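Long-range contacts in dermonecrotic toxin (Pasteurella multocida, PDB 2EBF), which acts as a potent mitogen and osteolytic toxin that induces bone resorption and is associated with severe progressive atrophic rhinitis in pigs: residues A[397-402]-A[454-459]; A[581-586]-A[692-697]. One frame throughout, in Å; residues are numbered along the deposited sequence.

In the fold
The chain is the C-terminal region of the toxin, and its two contacts belong to separate parts. Contact 1 (397-402 with 454-459) pairs two strands at one edge of the largely parallel sheet of the C2 domain. Contact 2 (581-586 with 692-697) lies in the C3 domain, where the start of helix 583-591 meets the loop leading to edge strand 697-700 of an antiparallel sheet. The centres of contact 1 and contact 2 are about 61 Å apart, and the nearest atoms of contact 1 and contact 2 about 47 Å. Contact 2 shares its domain with the Cys620-Cys626 disulfide and the phosphonate bound by Gly624-Ser628; Thr695 and Ile696 pack on Val619, next to that disulfide.

Contact 1: A[397-402]-A[454-459]; sequences LTEIAI and NIKFRA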
ATOM      1  N   LEU A 397      32.174 -12.792   4.691  1.00 29.90           N
ATOM      2  CA  LEU A 397      30.859 -13.098   4.090  1.00 29.77           C
ATOM      3  C   LEU A 397      30.030 -13.992   5.015  1.00 30.15           C
ATOM      4  O   LEU A 397      30.502 -15.041   5.449  1.00 29.97           O
ATOM      5  CB  LEU A 397      31.021 -13.797   2.727  1.00 29.60           C
ATOM      6  CG  LEU A 397      29.744 -14.227   1.996  1.00 29.16           C
ATOM      7  CD1 LEU A 397      29.050 -13.021   1.347  1.00 29.67           C
ATOM      8  CD2 LEU A 397      30.045 -15.313   0.965  1.00 29.47           C
ATOM      9  N   THR A 398      28.802 -13.572   5.316  1.00 30.39           N
ATOM     10  CA  THR A 398      27.932 -14.366   6.196  1.00 31.11           C
ATOM     11  C   THR A 398      26.741 -14.960   5.457  1.00 30.89           C
ATOM     12  O   THR A 398      26.200 -15.981   5.877  1.00 31.22           O
ATOM     13  CB  THR A 398      27.393 -13.542   7.405  1.00 30.88           C
ATOM     14  OG1 THR A 398      26.696 -12.388   6.932  1.00 32.52           O
ATOM     15  CG2 THR A 398      28.529 -13.101   8.322  1.00 32.27           C
ATOM     16  N   GLU A 399      26.335 -14.327   4.357  1.00 30.68           N
ATOM     17  CA  GLU A 399      25.066 -14.670   3.721  1.00 30.50           C
ATOM     18  C   GLU A 399      25.016 -14.374   2.217  1.00 29.77           C
ATOM     19  O   GLU A 399      25.549 -13.364   1.747  1.00 29.27           O
ATOM     20  CB  GLU A 399      23.930 -13.927   4.438  1.00 30.67           C
ATOM     21  CG  GLU A 399      22.539 -14.443   4.126  1.00 33.40           C
ATOM     22  CD  GLU A 399      21.510 -14.041   5.181  1.00 36.20           C
ATOM     23  OE1 GLU A 399      21.877 -13.317   6.134  1.00 34.66           O
ATOM     24  OE2 GLU A 399      20.333 -14.459   5.055  1.00 37.25           O
ATOM     25  N   ILE A 400      24.351 -15.269   1.485  1.00 29.28           N
ATOM     26  CA  ILE A 400      24.052 -15.106   0.061  1.00 28.82           C
ATOM     27  C   ILE A 400      22.539 -14.987  -0.116  1.00 28.53           C
ATOM     28  O   ILE A 400      21.778 -15.776   0.443  1.00 28.38           O
ATOM     29  CB  ILE A 400      24.556 -16.319  -0.769  1.00 29.05           C
ATOM     30  CG1 ILE A 400      26.081 -16.456  -0.655  1.00 29.21           C
ATOM     31  CG2 ILE A 400      24.100 -16.218  -2.239  1.00 29.11           C
ATOM     32  CD1 ILE A 400      26.593 -17.876  -0.866  1.00 29.00           C
ATOM     33  N   ALA A 401      22.104 -14.007  -0.901  1.00 27.99           N
ATOM     34  CA  ALA A 401      20.680 -13.791  -1.114  1.00 27.87           C
ATOM     35  C   ALA A 401      20.381 -13.687  -2.594  1.00 27.82           C
ATOM     36  O   ALA A 401      21.154 -13.092  -3.345  1.00 28.20           O
ATOM     37  CB  ALA A 401      20.213 -12.539  -0.387  1.00 27.55           C
ATOM     38  N   ILE A 402      19.264 -14.275  -3.005  1.00 27.74           N
ATOM     39  CA  ILE A 402      18.856 -14.235  -4.396  1.00 28.27           C
ATOM     40  C   ILE A 402      17.369 -13.910  -4.520  1.00 27.59           C
ATOM     41  O   ILE A 402      16.540 -14.416  -3.756  1.00 26.97           O
ATOM     42  CB  ILE A 402      19.255 -15.534  -5.192  1.00 28.66           C
ATOM     43  CG1 ILE A 402      18.173 -16.629  -5.147  1.00 30.31           C
ATOM     44  CG2 ILE A 402      20.643 -16.055  -4.768  1.00 28.52           C
ATOM     45  CD1 ILE A 402      17.818 -17.148  -3.771  1.00 34.76           C
ATOM     46  N   ASN A 454      29.003 -23.646   4.693  1.00 37.35           N
ATOM     47  CA  ASN A 454      28.242 -23.161   5.852  1.00 37.34           C
ATOM     48  C   ASN A 454      27.976 -21.649   5.837  1.00 36.92           C
ATOM     49  O   ASN A 454      28.172 -20.951   6.837  1.00 36.96           O
ATOM     50  CB  ASN A 454      28.896 -23.606   7.167  1.00 38.24           C
ATOM     51  CG  ASN A 454      29.048 -25.111   7.257  1.00 39.45           C
ATOM     52  OD1 ASN A 454      30.166 -25.631   7.332  1.00 43.34           O
ATOM     53  ND2 ASN A 454      27.925 -25.825   7.243  1.00 41.07           N
ATOM     54  N   ILE A 455      27.537 -21.166   4.680  1.00 35.71           N
ATOM     55  CA  ILE A 455      27.108 -19.782   4.504  1.00 35.07           C
ATOM     56  C   ILE A 455      25.589 -19.802   4.423  1.00 34.99           C
ATOM     57  O   ILE A 455      25.006 -20.696   3.793  1.00 34.73           O
ATOM     58  CB  ILE A 455      27.709 -19.168   3.204  1.00 34.76           C
ATOM     59  CG1 ILE A 455      29.247 -19.228   3.219  1.00 34.79           C
ATOM     60  CG2 ILE A 455      27.218 -17.731   2.974  1.00 34.59           C
ATOM     61  CD1 ILE A 455      29.933 -18.411   4.337  1.00 34.12           C
ATOM     62  N   LYS A 456      24.950 -18.833   5.076  1.00 34.71           N
ATOM     63  CA  LYS A 456      23.491 -18.675   5.003  1.00 34.54           C
ATOM     64  C   LYS A 456      23.038 -18.400   3.578  1.00 33.68           C
ATOM     65  O   LYS A 456      23.706 -17.674   2.843  1.00 34.21           O
ATOM     66  CB  LYS A 456      23.033 -17.531   5.907  1.00 34.70           C
ATOM     67  CG  LYS A 456      23.158 -17.835   7.384  1.00 36.72           C
ATOM     68  CD  LYS A 456      23.129 -16.565   8.222  1.00 39.27           C
ATOM     69  CE  LYS A 456      21.736 -15.958   8.291  1.00 41.48           C
ATOM     70  NZ  LYS A 456      20.687 -16.899   8.820  1.00 42.65           N
ATOM     71  N   PHE A 457      21.916 -19.004   3.189  1.00 33.04           N
ATOM     72  CA  PHE A 457      21.311 -18.782   1.881  1.00 32.41           C
ATOM     73  C   PHE A 457      19.874 -18.297   2.065  1.00 31.93           C
ATOM     74  O   PHE A 457      19.063 -18.951   2.729  1.00 31.54           O
ATOM     75  CB  PHE A 457      21.335 -20.056   1.028  1.00 32.57           C
ATOM     76  CG  PHE A 457      20.972 -19.826  -0.418  1.00 33.27           C
ATOM     77  CD1 PHE A 457      21.963 -19.562  -1.360  1.00 33.76           C
ATOM     78  CD2 PHE A 457      19.644 -19.866  -0.837  1.00 32.80           C
ATOM     79  CE1 PHE A 457      21.649 -19.354  -2.690  1.00 33.54           C
ATOM     80  CE2 PHE A 457      19.319 -19.659  -2.166  1.00 34.17           C
ATOM     81  CZ  PHE A 457      20.325 -19.396  -3.099  1.00 33.62           C
ATOM     82  N   ARG A 458      19.569 -17.148   1.473  1.00 30.94           N
ATOM     83  CA  ARG A 458      18.252 -16.543   1.623  1.00 30.86           C
ATOM     84  C   ARG A 458      17.599 -16.259   0.274  1.00 29.98           C
ATOM     85  O   ARG A 458      18.210 -15.657  -0.608  1.00 30.07           O
ATOM     86  CB  ARG A 458      18.376 -15.243   2.425  1.00 30.40           C
ATOM     87  CG  ARG A 458      17.079 -14.464   2.604  1.00 31.25           C
ATOM     88  CD  ARG A 458      17.300 -13.275   3.539  1.00 31.36           C
ATOM     89  NE  ARG A 458      17.728 -13.715   4.874  1.00 32.15           N
ATOM     90  CZ  ARG A 458      16.901 -14.141   5.827  1.00 31.77           C
ATOM     91  NH1 ARG A 458      15.594 -14.189   5.607  1.00 31.00           N
ATOM     92  NH2 ARG A 458      17.384 -14.529   7.006  1.00 31.86           N
ATOM     93  N   ALA A 459      16.350 -16.697   0.127  1.00 29.68           N
ATOM     94  CA  ALA A 459      15.507 -16.248  -0.970  1.00 28.58           C
ATOM     95  C   ALA A 459      14.841 -14.944  -0.545  1.00 28.19           C
ATOM     96  O   ALA A 459      14.281 -14.870   0.551  1.00 27.51           O
ATOM     97  CB  ALA A 459      14.454 -17.280  -1.288  1.00 28.51           C
TER
HETATM   98  O   HOH W   1      19.954 -13.479   8.043  1.00 42.96           O
HETATM   99  O   HOH W   2      19.402 -16.951   6.189  1.00 43.86           O
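Glu399 reaches across to Arg458 in a salt bridge, OE2 accepting from NE at 2.7 Å. The nitrogen comes to the syn side of OE2 but 29° out of the carboxylate plane, and the carboxylate and guanidinium planes are turned 53° apart. Glu399 turns CG away from its own N (chi1 -165°) and stays extended beyond it, which carries the carboxylate toward the neighbouring strand. Lys456 lies across it, its CE 3.4 Å from Glu399 OE1. One water donates to Glu399 OE1 and accepts from Arg458 NH2; a second links OE2 to Lys456 NZ, so the acid holds Arg458 both directly and through water, and Lys456 NZ through water. On the other face of the sheet, Ile402 CD1 packs tightly on the Phe457 ring, 3.3 Å from CE2, and Ile400 CG2 meets the same ring 4.0 Å from CE1. Ile455 CG2 touches Ile400 CD1 and sits over the carbonyl of Thr398. Between the two faces runs a parallel ladder: Ile400 N gives a nearly straight bond to Lys456 O (2.8 Å), Arg458 N returns one to Ile400 O, and Ile402 N follows to Arg458 O. The two neighbouring strands are joined by a beta-alpha-beta crossover carrying helices 407-418, 425-434 and 442-452, with strand 456-461 outermost. Asn454, with positive phi, closes the last of these helices as the C-prime residue of a Schellman motif, and Ile455 leads straight into the strand. Leu446 backs Ile400 and Ile402, while Leu447 and Ala450 of helix 442-452 and Ile414 of helix 407-418 touch Phe457. Strand 498-502 flanks 399-402 through backbone bonds of Glu399 and Ala401 with Val499, and Lys497 N bonds to Thr398 OG1.

Contact 2: A[581-586]-A[692-697]; sequences PTEQSR and LDTTIL
Arg586 extends from the first turn of helix 583-591 to grip Asp693 in the loop before strand 697-700. Its CB points toward the loop; CG lies anti to the carbonyl carbon (chi1 -63°), and the chain then extends to NE. CD passes Leu697 CD1 at 3.7 Å, and NE comes within 3.3 Å of that same methyl, which lies over one face of the guanidinium. The backbone of Pro581 lies over the opposite face. At the tip the hold is end-on and bidentate: NH1 meets Asp693 OD1 at 2.9 Å, and NH2 meets OD2 at 2.8 Å. Both oxygens use syn lone pairs, and the two flat groups are nearly coplanar, 6° apart. NH1 also bonds Glu583 OE2 (3.0 Å), on the anti side of that oxygen and tilted out of both the carboxylate and guanidinium planes, while Thr694 CG2 packs on the Glu583 carboxylate. Thr582 and Ser585 form a capping box at the start of the helix. NH2 has a second acid in Glu707, and Lys610 pairs with Glu583 OE1. With three acids around one guanidinium, its positive charge is probably well stabilised, and its rotation is fixed by the paired bonds to Asp693.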
ATOM      1  N   PRO A 581      -7.371  25.910  29.977  1.00 35.05           N
ATOM      2  CA  PRO A 581      -5.918  25.828  30.092  1.00 34.41           C
ATOM      3  C   PRO A 581      -5.403  26.930  31.013  1.00 33.95           C
ATOM      4  O   PRO A 581      -6.031  27.989  31.133  1.00 33.39           O
ATOM      5  CB  PRO A 581      -5.429  26.054  28.656  1.00 34.66           C
ATOM      6  CG  PRO A 581      -6.565  26.654  27.935  1.00 34.43           C
ATOM      7  CD  PRO A 581      -7.811  26.214  28.602  1.00 34.84           C
ATOM      8  N   THR A 582      -4.285  26.662  31.676  1.00 33.94           N
ATOM      9  CA  THR A 582      -3.662  27.629  32.567  1.00 34.02           C
ATOM     10  C   THR A 582      -2.181  27.699  32.238  1.00 34.34           C
ATOM     11  O   THR A 582      -1.662  26.866  31.494  1.00 33.80           O
ATOM     12  CB  THR A 582      -3.818  27.230  34.052  1.00 34.26           C
ATOM     13  OG1 THR A 582      -3.251  25.930  34.261  1.00 33.98           O
ATOM     14  CG2 THR A 582      -5.284  27.230  34.474  1.00 33.92           C
ATOM     15  N   GLU A 583      -1.497  28.686  32.807  1.00 34.93           N
ATOM     16  CA  GLU A 583      -0.053  28.779  32.647  1.00 35.52           C
ATOM     17  C   GLU A 583       0.620  27.523  33.196  1.00 35.54           C
ATOM     18  O   GLU A 583       1.581  27.024  32.607  1.00 35.21           O
ATOM     19  CB  GLU A 583       0.487  30.056  33.290  1.00 35.73           C
ATOM     20  CG  GLU A 583       0.133  31.330  32.501  1.00 35.94           C
ATOM     21  CD  GLU A 583       0.846  31.417  31.157  1.00 35.91           C
ATOM     22  OE1 GLU A 583       1.879  32.115  31.094  1.00 36.05           O
ATOM     23  OE2 GLU A 583       0.389  30.790  30.171  1.00 33.64           O
ATOM     24  N   GLN A 584       0.075  27.001  34.298  1.00 35.66           N
ATOM     25  CA  GLN A 584       0.526  25.735  34.870  1.00 36.37           C
ATOM     26  C   GLN A 584       0.411  24.569  33.881  1.00 36.09           C
ATOM     27  O   GLN A 584       1.377  23.832  33.683  1.00 36.29           O
ATOM     28  CB  GLN A 584      -0.228  25.420  36.175  1.00 36.49           C
ATOM     29  CG  GLN A 584       0.253  24.141  36.866  1.00 37.45           C
ATOM     30  CD  GLN A 584      -0.353  23.918  38.251  1.00 37.81           C
ATOM     31  OE1 GLN A 584       0.360  23.581  39.200  1.00 40.44           O
ATOM     32  NE2 GLN A 584      -1.667  24.095  38.370  1.00 40.37           N
ATOM     33  N   SER A 585      -0.755  24.418  33.252  1.00 36.04           N
ATOM     34  CA  SER A 585      -0.979  23.335  32.288  1.00 35.87           C
ATOM     35  C   SER A 585      -0.127  23.503  31.033  1.00 35.86           C
ATOM     36  O   SER A 585       0.314  22.518  30.432  1.00 35.83           O
ATOM     37  CB  SER A 585      -2.467  23.216  31.920  1.00 36.11           C
ATOM     38  OG  SER A 585      -2.923  24.329  31.164  1.00 36.22           O
ATOM     39  N   ARG A 586       0.110  24.754  30.646  1.00 35.59           N
ATOM     40  CA  ARG A 586       0.919  25.057  29.468  1.00 35.22           C
ATOM     41  C   ARG A 586       2.428  24.843  29.648  1.00 36.00           C
ATOM     42  O   ARG A 586       3.150  24.702  28.663  1.00 35.72           O
ATOM     43  CB  ARG A 586       0.665  26.492  29.004  1.00 35.16           C
ATOM     44  CG  ARG A 586      -0.758  26.775  28.560  1.00 33.71           C
ATOM     45  CD  ARG A 586      -0.925  28.260  28.214  1.00 33.57           C
ATOM     46  NE  ARG A 586      -2.319  28.625  27.956  1.00 29.57           N
ATOM     47  CZ  ARG A 586      -3.019  29.508  28.663  1.00 28.64           C
ATOM     48  NH1 ARG A 586      -2.468  30.152  29.694  1.00 29.73           N
ATOM     49  NH2 ARG A 586      -4.278  29.765  28.334  1.00 25.97           N
ATOM     50  N   LEU A 692      -8.221  33.987  35.753  1.00 38.41           N
ATOM     51  CA  LEU A 692      -6.971  34.675  36.060  1.00 38.13           C
ATOM     52  C   LEU A 692      -5.883  34.450  35.000  1.00 37.04           C
ATOM     53  O   LEU A 692      -4.689  34.533  35.296  1.00 37.10           O
ATOM     54  CB  LEU A 692      -6.490  34.298  37.469  1.00 39.01           C
ATOM     55  CG  LEU A 692      -6.342  32.825  37.872  1.00 40.85           C
ATOM     56  CD1 LEU A 692      -4.876  32.406  37.841  1.00 43.00           C
ATOM     57  CD2 LEU A 692      -6.923  32.611  39.274  1.00 41.90           C
ATOM     58  N   ASP A 693      -6.305  34.193  33.764  1.00 35.69           N
ATOM     59  CA  ASP A 693      -5.366  33.857  32.694  1.00 34.60           C
ATOM     60  C   ASP A 693      -4.495  35.044  32.301  1.00 33.93           C
ATOM     61  O   ASP A 693      -4.918  36.199  32.394  1.00 33.67           O
ATOM     62  CB  ASP A 693      -6.097  33.304  31.465  1.00 34.37           C
ATOM     63  CG  ASP A 693      -5.221  32.386  30.627  1.00 33.41           C
ATOM     64  OD1 ASP A 693      -4.049  32.169  30.993  1.00 33.32           O
ATOM     65  OD2 ASP A 693      -5.700  31.872  29.594  1.00 34.14           O
ATOM     66  N   THR A 694      -3.269  34.733  31.882  1.00 33.27           N
ATOM     67  CA  THR A 694      -2.322  35.698  31.321  1.00 32.80           C
ATOM     68  C   THR A 694      -2.941  36.421  30.109  1.00 31.52           C
ATOM     69  O   THR A 694      -3.773  35.846  29.412  1.00 30.93           O
ATOM     70  CB  THR A 694      -1.008  34.973  30.909  1.00 32.99           C
ATOM     71  OG1 THR A 694      -0.010  35.932  30.552  1.00 36.54           O
ATOM     72  CG2 THR A 694      -1.227  34.018  29.720  1.00 32.98           C
ATOM     73  N   THR A 695      -2.540  37.670  29.874  1.00 30.15           N
ATOM     74  CA  THR A 695      -3.042  38.459  28.739  1.00 29.18           C
ATOM     75  C   THR A 695      -2.372  38.104  27.410  1.00 28.27           C
ATOM     76  O   THR A 695      -2.953  38.312  26.352  1.00 28.24           O
ATOM     77  CB  THR A 695      -2.849  39.971  28.961  1.00 29.21           C
ATOM     78  OG1 THR A 695      -1.493  40.218  29.343  1.00 29.36           O
ATOM     79  CG2 THR A 695      -3.788  40.485  30.053  1.00 29.46           C
ATOM     80  N   ILE A 696      -1.146  37.598  27.466  1.00 27.25           N
ATOM     81  CA  ILE A 696      -0.409  37.258  26.247  1.00 26.57           C
ATOM     82  C   ILE A 696      -0.138  35.762  26.239  1.00 26.23           C
ATOM     83  O   ILE A 696       0.571  35.244  27.117  1.00 26.39           O
ATOM     84  CB  ILE A 696       0.938  38.040  26.128  1.00 26.82           C
ATOM     85  CG1 ILE A 696       0.702  39.558  26.183  1.00 25.82           C
ATOM     86  CG2 ILE A 696       1.700  37.640  24.852  1.00 26.02           C
ATOM     87  CD1 ILE A 696       1.969  40.351  26.493  1.00 26.68           C
ATOM     88  N   LEU A 697      -0.723  35.078  25.262  1.00 25.35           N
ATOM     89  CA  LEU A 697      -0.580  33.631  25.122  1.00 25.30           C
ATOM     90  C   LEU A 697       0.640  33.250  24.291  1.00 24.91           C
ATOM     91  O   LEU A 697       0.750  33.621  23.116  1.00 25.35           O
ATOM     92  CB  LEU A 697      -1.850  33.032  24.494  1.00 24.47           C
ATOM     93  CG  LEU A 697      -1.862  31.519  24.232  1.00 24.90           C
ATOM     94  CD1 LEU A 697      -1.590  30.709  25.505  1.00 25.59           C
ATOM     95  CD2 LEU A 697      -3.201  31.098  23.627  1.00 25.55           C
TER
HETATM   96  O   HOH W   3      -7.643  29.994  29.708  1.00 31.28           O
HETATM   97  O   HOH W   4       1.199  32.062  27.899  1.00 40.02           O
HETATM   98  O   HOH W   5      -3.243  30.829  33.797  1.00 44.70           O